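PDB 4WUT: ABC transporter substrate binding protein (Ribose) from Agrobacterium vitis, which binds a sugar, here beta-D-fucopyranose, and probably serves as the periplasmic solute-binding component of an ABC transporter for carbohydrates. Local coordinates for residues A[24-29]-A[53-58]; A[191-196]-A[219-224]; A[197-202]-A[227-232]. All blocks are in the same frame, centred on the assembly; numbering follows the deposited sequence. Where two conformers were deposited one is given.

Contact 1 (A[24-29]-A[53-58]); sequences GEIAVI and KAHTIT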
ATOM      1  N   GLY A  24       1.274 -14.644  25.294  1.00 33.58           N
ATOM      2  CA  GLY A  24       1.735 -15.144  24.016  1.00 32.73           C
ATOM      3  C   GLY A  24       1.243 -14.282  22.873  1.00 31.63           C
ATOM      4  O   GLY A  24       0.851 -14.799  21.826  1.00 29.53           O
ATOM      5  N   GLU A  25       1.269 -12.966  23.073  1.00 22.89           N
ATOM      6  CA  GLU A  25       0.741 -12.023  22.091  1.00 19.69           C
ATOM      7  C   GLU A  25       1.699 -11.711  20.951  1.00 19.04           C
ATOM      8  O   GLU A  25       2.855 -11.350  21.173  1.00 21.34           O
ATOM      9  CB  GLU A  25       0.367 -10.698  22.766  1.00 20.81           C
ATOM     10  CG  GLU A  25      -0.178  -9.662  21.803  1.00 20.77           C
ATOM     11  CD  GLU A  25      -0.561  -8.349  22.463  1.00 22.67           C
ATOM     12  OE1 GLU A  25      -0.497  -8.246  23.711  1.00 21.54           O
ATOM     13  OE2 GLU A  25      -0.912  -7.411  21.712  1.00 21.40           O
ATOM     14  N   ILE A  26       1.202 -11.829  19.727  1.00 18.82           N
ATOM     15  CA  ILE A  26       1.867 -11.258  18.559  1.00 18.92           C
ATOM     16  C   ILE A  26       1.079 -10.003  18.151  1.00 21.74           C
ATOM     17  O   ILE A  26      -0.067 -10.105  17.749  1.00 19.42           O
ATOM     18  CB  ILE A  26       1.908 -12.264  17.409  1.00 23.06           C
ATOM     19  CG1 ILE A  26       2.807 -13.455  17.782  1.00 23.33           C
ATOM     20  CG2 ILE A  26       2.418 -11.605  16.145  1.00 21.46           C
ATOM     21  CD1 ILE A  26       2.876 -14.516  16.716  1.00 27.80           C
ATOM     22  N   ALA A  27       1.679  -8.828  18.290  1.00 15.45           N
ATOM     23  CA  ALA A  27       0.971  -7.575  18.043  1.00 16.66           C
ATOM     24  C   ALA A  27       1.109  -7.176  16.583  1.00 16.26           C
ATOM     25  O   ALA A  27       2.210  -6.900  16.114  1.00 14.72           O
ATOM     26  CB  ALA A  27       1.507  -6.469  18.961  1.00 19.08           C
ATOM     27  N   VAL A  28      -0.012  -7.175  15.866  1.00 12.99           N
ATOM     28  CA  VAL A  28      -0.042  -6.672  14.507  1.00 14.68           C
ATOM     29  C   VAL A  28      -0.491  -5.221  14.552  1.00 13.28           C
ATOM     30  O   VAL A  28      -1.575  -4.912  15.072  1.00 14.25           O
ATOM     31  CB  VAL A  28      -0.997  -7.487  13.632  1.00 17.46           C
ATOM     32  CG1 VAL A  28      -0.952  -6.980  12.201  1.00 14.59           C
ATOM     33  CG2 VAL A  28      -0.647  -8.966  13.706  1.00 17.08           C
ATOM     34  N   ILE A  29       0.364  -4.349  14.034  1.00 10.42           N
ATOM     35  CA  ILE A  29       0.143  -2.913  14.082  1.00  9.80           C
ATOM     36  C   ILE A  29       0.223  -2.342  12.675  1.00 13.35           C
ATOM     37  O   ILE A  29       1.274  -2.411  12.007  1.00 11.06           O
ATOM     38  CB  ILE A  29       1.165  -2.217  15.027  1.00  9.94           C
ATOM     39  CG1 ILE A  29       0.999  -2.735  16.452  1.00 11.46           C
ATOM     40  CG2 ILE A  29       1.000  -0.682  14.965  1.00 11.79           C
ATOM     41  CD1 ILE A  29       2.103  -2.300  17.410  1.00 12.76           C
ATOM     42  N   LYS A  53      -1.360 -23.129  18.174  1.00 37.08           N
ATOM     43  CA  LYS A  53      -2.037 -22.877  19.445  1.00 39.27           C
ATOM     44  C   LYS A  53      -1.305 -21.946  20.418  1.00 39.30           C
ATOM     45  O   LYS A  53      -1.933 -21.366  21.302  1.00 46.27           O
ATOM     46  CB  LYS A  53      -2.315 -24.210  20.149  1.00 43.51           C
ATOM     47  CG  LYS A  53      -2.856 -24.057  21.572  1.00 49.62           C
ATOM     48  CD  LYS A  53      -3.233 -25.400  22.198  1.00 50.54           C
ATOM     49  CE  LYS A  53      -4.256 -25.229  23.319  1.00 50.95           C
ATOM     50  NZ  LYS A  53      -3.840 -24.197  24.316  1.00 54.10           N
ATOM     51  N   ALA A  54       0.006 -21.797  20.257  1.00 33.49           N
ATOM     52  CA  ALA A  54       0.846 -21.188  21.292  1.00 34.44           C
ATOM     53  C   ALA A  54       0.755 -19.667  21.350  1.00 36.59           C
ATOM     54  O   ALA A  54       1.022 -19.063  22.390  1.00 38.46           O
ATOM     55  CB  ALA A  54       2.289 -21.605  21.091  1.00 37.66           C
ATOM     56  N   HIS A  55       0.395 -19.047  20.238  1.00 31.20           N
ATOM     57  CA  HIS A  55       0.349 -17.593  20.174  1.00 29.06           C
ATOM     58  C   HIS A  55      -0.986 -17.116  19.655  1.00 28.43           C
ATOM     59  O   HIS A  55      -1.698 -17.845  18.958  1.00 30.73           O
ATOM     60  CB  HIS A  55       1.472 -17.071  19.282  1.00 28.41           C
ATOM     61  CG  HIS A  55       2.835 -17.275  19.861  1.00 27.93           C
ATOM     62  ND1 HIS A  55       3.651 -18.324  19.498  1.00 31.88           N
ATOM     63  CD2 HIS A  55       3.523 -16.562  20.784  1.00 27.90           C
ATOM     64  CE1 HIS A  55       4.787 -18.247  20.171  1.00 31.62           C
ATOM     65  NE2 HIS A  55       4.734 -17.188  20.956  1.00 33.60           N
ATOM     66  N   THR A  56      -1.317 -15.882  20.017  1.00 25.43           N
ATOM     67  CA  THR A  56      -2.496 -15.217  19.495  1.00 25.01           C
ATOM     68  C   THR A  56      -2.052 -13.898  18.874  1.00 29.76           C
ATOM     69  O   THR A  56      -0.929 -13.451  19.118  1.00 25.96           O
ATOM     70  CB  THR A  56      -3.504 -14.949  20.622  1.00 30.01           C
ATOM     71  OG1 THR A  56      -2.887 -14.165  21.647  1.00 31.12           O
ATOM     72  CG2 THR A  56      -3.994 -16.259  21.226  1.00 37.08           C
ATOM     73  N   ILE A  57      -2.903 -13.276  18.058  1.00 29.28           N
ATOM     74  CA  ILE A  57      -2.600 -11.947  17.549  1.00 25.68           C
ATOM     75  C   ILE A  57      -3.602 -10.923  18.065  1.00 25.96           C
ATOM     76  O   ILE A  57      -4.759 -11.235  18.358  1.00 24.92           O
ATOM     77  CB  ILE A  57      -2.557 -11.844  15.980  1.00 24.44           C
ATOM     78  CG1 ILE A  57      -3.923 -12.159  15.367  1.00 28.48           C
ATOM     79  CG2 ILE A  57      -1.498 -12.760  15.383  1.00 25.78           C
ATOM     80  CD1 ILE A  57      -3.934 -12.059  13.866  1.00 30.84           C
ATOM     81  N   THR A  58      -3.106  -9.710  18.208  1.00 24.64           N
ATOM     82  CA  THR A  58      -3.944  -8.540  18.337  1.00 20.26           C
ATOM     83  C   THR A  58      -3.747  -7.760  17.044  1.00 20.47           C
ATOM     84  O   THR A  58      -2.699  -7.854  16.413  1.00 19.63           O
ATOM     85  CB  THR A  58      -3.525  -7.705  19.545  1.00 21.98           C
ATOM     86  OG1 THR A  58      -2.132  -7.407  19.441  1.00 19.84           O
ATOM     87  CG2 THR A  58      -3.781  -8.478  20.840  1.00 23.76           C
TER

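Contact 2 (A[191-196]-A[219-224]); sequences SQSQMA and NEPTAI. With FCB (beta-D-fucopyranose), chain E.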
ATOM      1  N   SER A 191      -3.429  12.867  -0.591  1.00  7.69           N
ATOM      2  CA  SER A 191      -4.756  12.659  -0.022  1.00  7.85           C
ATOM      3  C   SER A 191      -4.737  12.338   1.470  1.00  8.22           C
ATOM      4  O   SER A 191      -5.797  12.302   2.106  1.00  8.47           O
ATOM      5  CB  SER A 191      -5.450  11.485  -0.669  1.00  7.83           C
ATOM      6  OG  SER A 191      -4.785  10.291  -0.311  1.00  7.99           O
ATOM      7  N   GLN A 192      -3.558  12.078   2.032  1.00  8.80           N
ATOM      8  CA  GLN A 192      -3.417  11.555   3.415  1.00  9.17           C
ATOM      9  C   GLN A 192      -4.195  10.233   3.621  1.00  9.44           C
ATOM     10  O   GLN A 192      -4.596   9.870   4.725  1.00 11.19           O
ATOM     11  CB  GLN A 192      -3.813  12.595   4.481  1.00 12.38           C
ATOM     12  CG  GLN A 192      -3.147  13.934   4.265  1.00 14.25           C
ATOM     13  CD  GLN A 192      -1.663  13.815   4.254  1.00 19.99           C
ATOM     14  OE1 GLN A 192      -1.093  12.961   4.935  1.00 23.05           O
ATOM     15  NE2 GLN A 192      -1.018  14.674   3.490  1.00 25.99           N
ATOM     16  N   SER A 193      -4.355   9.494   2.517  1.00  8.83           N
ATOM     17  CA  SER A 193      -5.132   8.238   2.503  1.00  9.12           C
ATOM     18  C   SER A 193      -6.602   8.413   2.928  1.00  9.41           C
ATOM     19  O   SER A 193      -7.239   7.486   3.439  1.00 11.37           O
ATOM     20  CB  SER A 193      -4.458   7.135   3.311  1.00  9.57           C
ATOM     21  OG  SER A 193      -3.259   6.740   2.634  1.00  9.33           O
ATOM     22  N   GLN A 194      -7.122   9.614   2.701  1.00 10.16           N
ATOM     23  CA  GLN A 194      -8.530   9.903   2.967  1.00  9.74           C
ATOM     24  C   GLN A 194      -9.258   9.939   1.633  1.00  9.42           C
ATOM     25  O   GLN A 194      -8.954  10.772   0.770  1.00 10.27           O
ATOM     26  CB  GLN A 194      -8.695  11.235   3.696  1.00 12.24           C
ATOM     27  CG  GLN A 194      -8.130  11.258   5.096  1.00 11.36           C
ATOM     28  CD  GLN A 194      -8.857  10.322   6.026  1.00 18.89           C
ATOM     29  OE1 GLN A 194     -10.019   9.965   5.797  1.00 19.83           O
ATOM     30  NE2 GLN A 194      -8.182   9.910   7.083  1.00 22.13           N
HETATM   31  N   MSE A 195     -10.196   9.003   1.451  0.51  9.92           N
HETATM   32  CA  MSE A 195     -11.025   8.925   0.249  0.51  9.62           C
HETATM   33  C   MSE A 195     -11.627  10.286  -0.105  0.51 10.08           C
HETATM   34  O   MSE A 195     -11.537  10.740  -1.256  0.51 10.54           O
HETATM   35  CB  MSE A 195     -12.149   7.877   0.396  0.51 14.74           C
HETATM   36  CG  MSE A 195     -11.700   6.403   0.356  0.51 19.04           C
HETATM   37 SE   MSE A 195     -13.186   5.063   0.441  0.51 46.73          SE
HETATM   38  CE  MSE A 195     -13.584   5.121   2.353  0.51 21.73           C
ATOM     39  N   ALA A 196     -12.223  10.935   0.889  1.00  9.98           N
ATOM     40  CA  ALA A 196     -12.908  12.199   0.667  1.00 12.14           C
ATOM     41  C   ALA A 196     -11.963  13.300   0.200  1.00  9.83           C
ATOM     42  O   ALA A 196     -12.326  14.129  -0.652  1.00 12.71           O
ATOM     43  CB  ALA A 196     -13.644  12.640   1.916  1.00 12.39           C
ATOM     44  N   ASN A 219      -2.864   4.643  -4.155  1.00  7.30           N
ATOM     45  CA  ASN A 219      -3.284   3.629  -3.203  1.00  7.32           C
ATOM     46  C   ASN A 219      -4.808   3.514  -3.155  1.00  8.53           C
ATOM     47  O   ASN A 219      -5.528   4.254  -3.837  1.00  7.52           O
ATOM     48  CB  ASN A 219      -2.681   3.846  -1.802  1.00  9.03           C
ATOM     49  CG  ASN A 219      -3.406   4.900  -0.976  1.00  9.57           C
ATOM     50  OD1 ASN A 219      -4.155   5.741  -1.475  1.00  9.24           O
ATOM     51  ND2 ASN A 219      -3.155   4.868   0.323  1.00  8.87           N
ATOM     52  N   GLU A 220      -5.270   2.586  -2.341  1.00  9.80           N
ATOM     53  CA  GLU A 220      -6.682   2.212  -2.327  1.00 10.22           C
ATOM     54  C   GLU A 220      -7.643   3.406  -2.127  1.00 10.49           C
ATOM     55  O   GLU A 220      -8.480   3.690  -2.998  1.00  8.82           O
ATOM     56  CB  GLU A 220      -6.938   1.084  -1.318  1.00  9.41           C
ATOM     57  CG  GLU A 220      -8.399   0.643  -1.255  1.00 11.02           C
ATOM     58  CD  GLU A 220      -8.645  -0.344  -0.117  1.00 16.35           C
ATOM     59  OE1 GLU A 220      -8.563   0.064   1.064  1.00 17.03           O
ATOM     60  OE2 GLU A 220      -8.889  -1.534  -0.386  1.00 16.64           O
ATOM     61  N   PRO A 221      -7.531   4.126  -0.996  1.00  8.29           N
ATOM     62  CA  PRO A 221      -8.506   5.202  -0.819  1.00  9.57           C
ATOM     63  C   PRO A 221      -8.341   6.326  -1.843  1.00  9.20           C
ATOM     64  O   PRO A 221      -9.315   6.981  -2.224  1.00  9.32           O
ATOM     65  CB  PRO A 221      -8.218   5.712   0.591  1.00  9.46           C
ATOM     66  CG  PRO A 221      -6.781   5.298   0.849  1.00 10.22           C
ATOM     67  CD  PRO A 221      -6.687   3.968   0.195  1.00  9.35           C
ATOM     68  N   THR A 222      -7.124   6.558  -2.299  1.00  7.78           N
ATOM     69  CA  THR A 222      -6.885   7.648  -3.224  1.00  8.34           C
ATOM     70  C   THR A 222      -7.522   7.287  -4.560  1.00  8.31           C
ATOM     71  O   THR A 222      -8.150   8.122  -5.203  1.00  9.32           O
ATOM     72  CB  THR A 222      -5.386   7.954  -3.374  1.00  7.33           C
ATOM     73  OG1 THR A 222      -4.811   8.258  -2.094  1.00  8.97           O
ATOM     74  CG2 THR A 222      -5.154   9.076  -4.309  1.00  9.25           C
ATOM     75  N   ALA A 223      -7.345   6.032  -4.962  1.00  6.75           N
ATOM     76  CA  ALA A 223      -7.889   5.604  -6.247  1.00  7.84           C
ATOM     77  C   ALA A 223      -9.401   5.552  -6.230  1.00  7.87           C
ATOM     78  O   ALA A 223     -10.046   5.820  -7.255  1.00  9.16           O
ATOM     79  CB  ALA A 223      -7.302   4.245  -6.612  1.00  9.53           C
ATOM     80  N   ILE A 224      -9.992   5.200  -5.092  1.00  8.57           N
ATOM     81  CA  ILE A 224     -11.451   5.198  -4.972  1.00  9.27           C
ATOM     82  C   ILE A 224     -11.993   6.625  -5.061  1.00 10.81           C
ATOM     83  O   ILE A 224     -12.927   6.919  -5.801  1.00  9.52           O
ATOM     84  CB  ILE A 224     -11.903   4.523  -3.678  1.00  8.84           C
ATOM     85  CG1 ILE A 224     -11.538   3.030  -3.730  1.00 11.25           C
ATOM     86  CG2 ILE A 224     -13.420   4.713  -3.492  1.00 11.40           C
ATOM     87  CD1 ILE A 224     -11.731   2.269  -2.475  1.00 13.89           C
TER
HETATM   88  C1  FCB E 404      -1.810   0.322   0.022  1.00  6.39           C
HETATM   89  C2  FCB E 404      -0.455   0.754   0.568  1.00 12.22           C
HETATM   90  C3  FCB E 404      -0.462   0.838   1.995  1.00 13.19           C
HETATM   91  C4  FCB E 404      -1.633   1.730   2.487  1.00 13.17           C
HETATM   92  C5  FCB E 404      -2.904   1.154   1.805  1.00 12.00           C
HETATM   93  C6  FCB E 404      -4.191   1.939   2.194  1.00 13.06           C
HETATM   94  O1  FCB E 404      -1.769   0.578  -1.301  1.00 10.01           O
HETATM   95  O2  FCB E 404       0.491  -0.272   0.157  1.00 11.33           O
HETATM   96  O3  FCB E 404       0.817   1.403   2.382  1.00 13.33           O
HETATM   97  O4  FCB E 404      -1.407   3.125   2.164  1.00 15.67           O
HETATM   98  O5  FCB E 404      -2.798   1.248   0.453  1.00 14.30           O

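Contact 3 (A[197-202]-A[227-232]); sequences TALNQT and GRAIKQ. With CA (calcium ion), chain F.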
ATOM      1  N   THR A 197     -10.737  13.280   0.717  1.00  8.91           N
ATOM      2  CA  THR A 197      -9.749  14.256   0.311  1.00  8.55           C
ATOM      3  C   THR A 197      -9.327  14.026  -1.141  1.00  8.18           C
ATOM      4  O   THR A 197      -9.240  14.973  -1.943  1.00  9.75           O
ATOM      5  CB  THR A 197      -8.546  14.201   1.214  1.00  9.29           C
ATOM      6  OG1 THR A 197      -8.974  14.497   2.554  1.00 12.31           O
ATOM      7  CG2 THR A 197      -7.519  15.204   0.783  1.00  8.82           C
ATOM      8  N   ALA A 198      -9.070  12.756  -1.471  1.00  8.63           N
ATOM      9  CA  ALA A 198      -8.770  12.365  -2.846  1.00  8.50           C
ATOM     10  C   ALA A 198      -9.874  12.723  -3.832  1.00  8.06           C
ATOM     11  O   ALA A 198      -9.593  13.146  -4.974  1.00  9.27           O
ATOM     12  CB  ALA A 198      -8.478  10.867  -2.915  1.00  9.29           C
ATOM     13  N   LEU A 199     -11.123  12.550  -3.411  1.00  8.25           N
ATOM     14  CA  LEU A 199     -12.262  12.933  -4.248  1.00  8.25           C
ATOM     15  C   LEU A 199     -12.196  14.443  -4.568  1.00  8.11           C
ATOM     16  O   LEU A 199     -12.243  14.853  -5.736  1.00 10.83           O
ATOM     17  CB  LEU A 199     -13.568  12.517  -3.560  1.00 13.31           C
ATOM     18  CG  LEU A 199     -14.811  12.429  -4.453  1.00 17.87           C
ATOM     19  CD1 LEU A 199     -15.912  11.666  -3.726  1.00 20.23           C
ATOM     20  CD2 LEU A 199     -15.274  13.798  -4.828  1.00 21.66           C
ATOM     21  N   ASN A 200     -12.053  15.282  -3.549  1.00  8.42           N
ATOM     22  CA  ASN A 200     -11.938  16.718  -3.753  1.00  8.83           C
ATOM     23  C   ASN A 200     -10.709  17.086  -4.592  1.00  8.43           C
ATOM     24  O   ASN A 200     -10.824  17.837  -5.545  1.00  8.62           O
ATOM     25  CB  ASN A 200     -11.881  17.442  -2.406  1.00 10.61           C
ATOM     26  CG  ASN A 200     -11.793  18.964  -2.561  1.00 10.95           C
ATOM     27  OD1 ASN A 200     -12.511  19.559  -3.363  1.00 12.75           O
ATOM     28  ND2 ASN A 200     -10.880  19.582  -1.821  1.00 14.69           N
ATOM     29  N   GLN A 201      -9.543  16.545  -4.248  1.00  9.51           N
ATOM     30  CA  GLN A 201      -8.347  16.870  -5.008  1.00 10.68           C
ATOM     31  C   GLN A 201      -8.470  16.477  -6.471  1.00 11.18           C
ATOM     32  O   GLN A 201      -8.027  17.207  -7.333  1.00  9.56           O
ATOM     33  CB  GLN A 201      -7.107  16.219  -4.380  1.00  8.56           C
ATOM     34  CG  GLN A 201      -6.752  16.811  -3.063  1.00  7.59           C
ATOM     35  CD  GLN A 201      -5.683  16.022  -2.323  1.00 11.10           C
ATOM     36  OE1 GLN A 201      -5.536  14.811  -2.493  1.00 12.11           O
ATOM     37  NE2 GLN A 201      -4.962  16.711  -1.464  1.00 13.06           N
ATOM     38  N   THR A 202      -9.050  15.322  -6.740  1.00  9.15           N
ATOM     39  CA  THR A 202      -9.296  14.920  -8.120  1.00  7.40           C
ATOM     40  C   THR A 202     -10.296  15.812  -8.837  1.00  9.54           C
ATOM     41  O   THR A 202     -10.092  16.226  -9.971  1.00  8.31           O
ATOM     42  CB  THR A 202      -9.755  13.465  -8.184  1.00  7.46           C
ATOM     43  OG1 THR A 202      -8.721  12.628  -7.651  1.00  8.89           O
ATOM     44  CG2 THR A 202      -9.951  13.056  -9.610  1.00  8.20           C
ATOM     45  N   GLY A 227     -11.707   7.719  -8.681  1.00  8.95           N
ATOM     46  CA  GLY A 227     -12.700   7.172  -9.574  1.00  8.83           C
ATOM     47  C   GLY A 227     -14.035   7.848  -9.380  1.00 11.52           C
ATOM     48  O   GLY A 227     -14.730   8.183 -10.342  1.00 12.16           O
ATOM     49  N   ARG A 228     -14.392   8.088  -8.127  1.00 12.05           N
ATOM     50  CA  ARG A 228     -15.681   8.711  -7.843  1.00 12.06           C
ATOM     51  C   ARG A 228     -15.723  10.130  -8.396  1.00 11.64           C
ATOM     52  O   ARG A 228     -16.746  10.555  -8.932  1.00 12.08           O
ATOM     53  CB  ARG A 228     -15.957   8.710  -6.343  1.00 10.08           C
ATOM     54  CG  ARG A 228     -16.175   7.341  -5.785  1.00 12.35           C
ATOM     55  CD  ARG A 228     -16.581   7.360  -4.328  1.00 18.84           C
ATOM     56  NE  ARG A 228     -16.758   5.998  -3.843  1.00 20.09           N
ATOM     57  CZ  ARG A 228     -17.014   5.676  -2.583  1.00 24.89           C
ATOM     58  NH1 ARG A 228     -17.155   6.632  -1.674  1.00 30.23           N
ATOM     59  NH2 ARG A 228     -17.140   4.400  -2.239  1.00 25.15           N
ATOM     60  N   ALA A 229     -14.619  10.860  -8.275  1.00  8.96           N
ATOM     61  CA  ALA A 229     -14.514  12.207  -8.840  1.00  9.96           C
ATOM     62  C   ALA A 229     -14.671  12.224 -10.350  1.00  9.04           C
ATOM     63  O   ALA A 229     -15.357  13.085 -10.899  1.00 11.74           O
ATOM     64  CB  ALA A 229     -13.188  12.860  -8.449  1.00 10.74           C
ATOM     65  N   ILE A 230     -14.002  11.287 -11.026  1.00 10.49           N
ATOM     66  CA  ILE A 230     -14.092  11.199 -12.474  1.00 10.68           C
ATOM     67  C   ILE A 230     -15.540  10.954 -12.919  1.00 11.92           C
ATOM     68  O   ILE A 230     -16.056  11.594 -13.836  1.00 11.45           O
ATOM     69  CB  ILE A 230     -13.190  10.064 -12.974  1.00 10.20           C
ATOM     70  CG1 ILE A 230     -11.714  10.426 -12.773  1.00 11.80           C
ATOM     71  CG2 ILE A 230     -13.460   9.757 -14.418  1.00 11.51           C
ATOM     72  CD1 ILE A 230     -10.789   9.271 -12.946  1.00 11.97           C
ATOM     73  N   LYS A 231     -16.201  10.033 -12.237  1.00 10.93           N
ATOM     74  CA  LYS A 231     -17.573   9.695 -12.566  1.00 15.40           C
ATOM     75  C   LYS A 231     -18.457  10.903 -12.354  1.00 13.49           C
ATOM     76  O   LYS A 231     -19.278  11.249 -13.202  1.00 15.93           O
ATOM     77  CB  LYS A 231     -18.042   8.540 -11.698  1.00 20.77           C
ATOM     78  CG  LYS A 231     -17.547   7.197 -12.155  1.00 24.70           C
ATOM     79  CD  LYS A 231     -18.234   6.073 -11.404  1.00 31.94           C
ATOM     80  CE  LYS A 231     -19.722   6.126 -11.581  1.00 35.39           C
ATOM     81  NZ  LYS A 231     -20.116   6.232 -13.018  1.00 42.15           N
ATOM     82  N   GLN A 232     -18.294  11.550 -11.200  1.00 14.58           N
ATOM     83  CA  GLN A 232     -19.125  12.710 -10.864  1.00 15.84           C
ATOM     84  C   GLN A 232     -18.920  13.895 -11.823  1.00 11.83           C
ATOM     85  O   GLN A 232     -19.848  14.681 -12.065  1.00 16.53           O
ATOM     86  CB  GLN A 232     -18.838  13.134  -9.430  1.00 18.91           C
ATOM     87  CG  GLN A 232     -19.438  12.165  -8.418  1.00 29.70           C
ATOM     88  CD  GLN A 232     -19.168  12.528  -6.956  1.00 34.73           C
ATOM     89  OE1 GLN A 232     -18.888  13.688  -6.610  1.00 32.94           O
ATOM     90  NE2 GLN A 232     -19.258  11.525  -6.089  1.00 33.72           N
TER
HETATM   91 CA    CA F 405     -12.483  21.772  -4.350  1.00 10.59          CA
HETATM   92  O   HOH W   1     -14.522  21.248  -5.618  1.00 15.03           O

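Contact 1 (A[24-29]-A[53-58])
With CG anti to the backbone N (chi1 179°) and the chain fully extended beyond it, Glu25 carries its carboxylate across to Thr58 on the neighbouring strand. Thr58 holds OG1 between its own N and carbonyl carbon (chi1 54°). The two side chains cross at about a right angle. Thr58 OG1 donates to Glu25 OE2 at 2.6 Å, on the anti side of the carboxylate and 23° out of its plane. The same OE2 forms a salt bridge with Arg81, so a charge and a hydroxyl both hold it. Strands 25-29 and 56-60 run parallel, first and second strands of a beta-alpha-beta unit whose crossover is helix 36-49. This is the opening unit of a Rossmann-like lobe. The backbone ladder includes Ile26 N to Thr56 O at 2.7 Å and Val28 N to Thr58 O at 2.8 Å. On the face carrying Ile26 and Ile57 the contact is apolar. Ile26 CB lies 4.0 Å from Ile57 CG2, and Val28 CG2 is 4.1 Å from Ile57 CB. Helix 36-49 covers both isoleucines. Just before the strand, Gly24 O sits at the edge of the His55 ring, 3.4 Å from His55 CD2.

Contact 2 (A[191-196]-A[219-224])
Asn219 OD1 is gripped twice by Thr222, and Thr222 in turn meets Ser191 across the contact. Thr222 OG1 donates to Asn219 OD1 at 2.7 Å, and Thr222 N donates to it at 3.2 Å. The two donors come from opposite faces of the amide plane. Asn219 stands at the N-cap of helix 220-232, and the bond from Thr222 N is its capping bond. Together the two bonds limit the rotation of the amide and set the direction of its NH2 group. Ser191 OG lies 2.7 Å from Thr222 OG1, close enough for a hydrogen bond. Ser191 OG also accepts from Ser193 N, closing an ST turn.

The other branch of the amide, ND2, faces this turn and the sugar. Asn219 ND2 donates to Ser193 OG at 3.0 Å, with the hydroxyl 15° out of the amide plane. Asn219 ND2 also donates to fucose O4 at 3.1 Å, and this bond is fairly straight (158°). Ser193 OG has a further partner in Glu65, which itself binds the sugar. Ser193 is thus a second-shell residue between two sugar-binding side chains.

Beside this network Pro221 packs against the turn, its CG 3.4 Å from the backbone Ser193 O. In the conformer given here, Met195 (selenomethionine) makes an apolar contact, its CG 3.6 Å from Pro221 CB. The two side chains cross at about a right angle. Pro221 CD faces the C6 methyl of the fucose. The arrangement is that of a sugar pocket in a periplasmic binding protein, where a capped helix start presents its first residues to the ligand.

Contact 3 (A[197-202]-A[227-232])
Van der Waals packing carries this helix pair, and no hydrogen bond crosses it. Ala229 CB is at the centre of the contact. Ala229 CB lies 3.4 Å from Thr202 CG2 and 3.5 Å from Thr202 CB, both closer than usual for carbon atoms. Ala229 CB also approaches Leu199 O at 3.5 Å, so the methyl sits against backbone as well as side chain. The end of the Leu199 side chain comes nearer to the other helix than its base does. Its CG is anti to the backbone N (chi1 -161°), which swings the two methyl groups toward helix 220-232. There Leu199 CD1 meets Arg228 CB at 3.9 Å, and Leu199 CD2 comes to 4.0 Å from the amide oxygen Gln232 OE1. Leu199 crosses both of these side chains at about a right angle.

The small Ala229 allows a close approach, with the segment axes 8.2 Å apart and crossing at -43°. Helices 195-208 and 220-232 are neighbouring helices of one alpha/beta lobe, joined through strand 214-217.

Within helix 195-208, Thr202 OG1 donates back to Ala198 O at 2.9 Å. Thr202 N reaches the same carbonyl from the opposite face of its plane, and the hydroxyl bond leaves CG2 for the contact with Ala229. Arg228 is extended from CG to NE, and its guanidinium makes a salt bridge with Asp249 of helix 248-255.

Metal binding lies on another side of helix 195-208. Asn200 points away from helix 220-232, and Asn200 OD1 coordinates the calcium ion at 2.4 Å. A water and Asp204, one turn further along, also bind that ion.

In the fold
Contact 1 comes first along the chain and closes before the others open. Contacts 2 and 3 then alternate, since both pair helix 195-208, or the turn before it, with helix 220-232. Their centres are about 9 Å apart and they touch, as where Ser191 CB meets Ala198 CB. Contact 2 takes the sugar-facing starts of this helix pair, and contact 3 continues it outward beside a calcium site. Contact 1 lies on the opposite side of the chain's centre from contact 3, with centres about 38 Å apart, at strand 56-60, an edge strand of the sheet within this chain. The contacts thus sample both lobes, with the fucose pocket between them, as in periplasmic binding proteins.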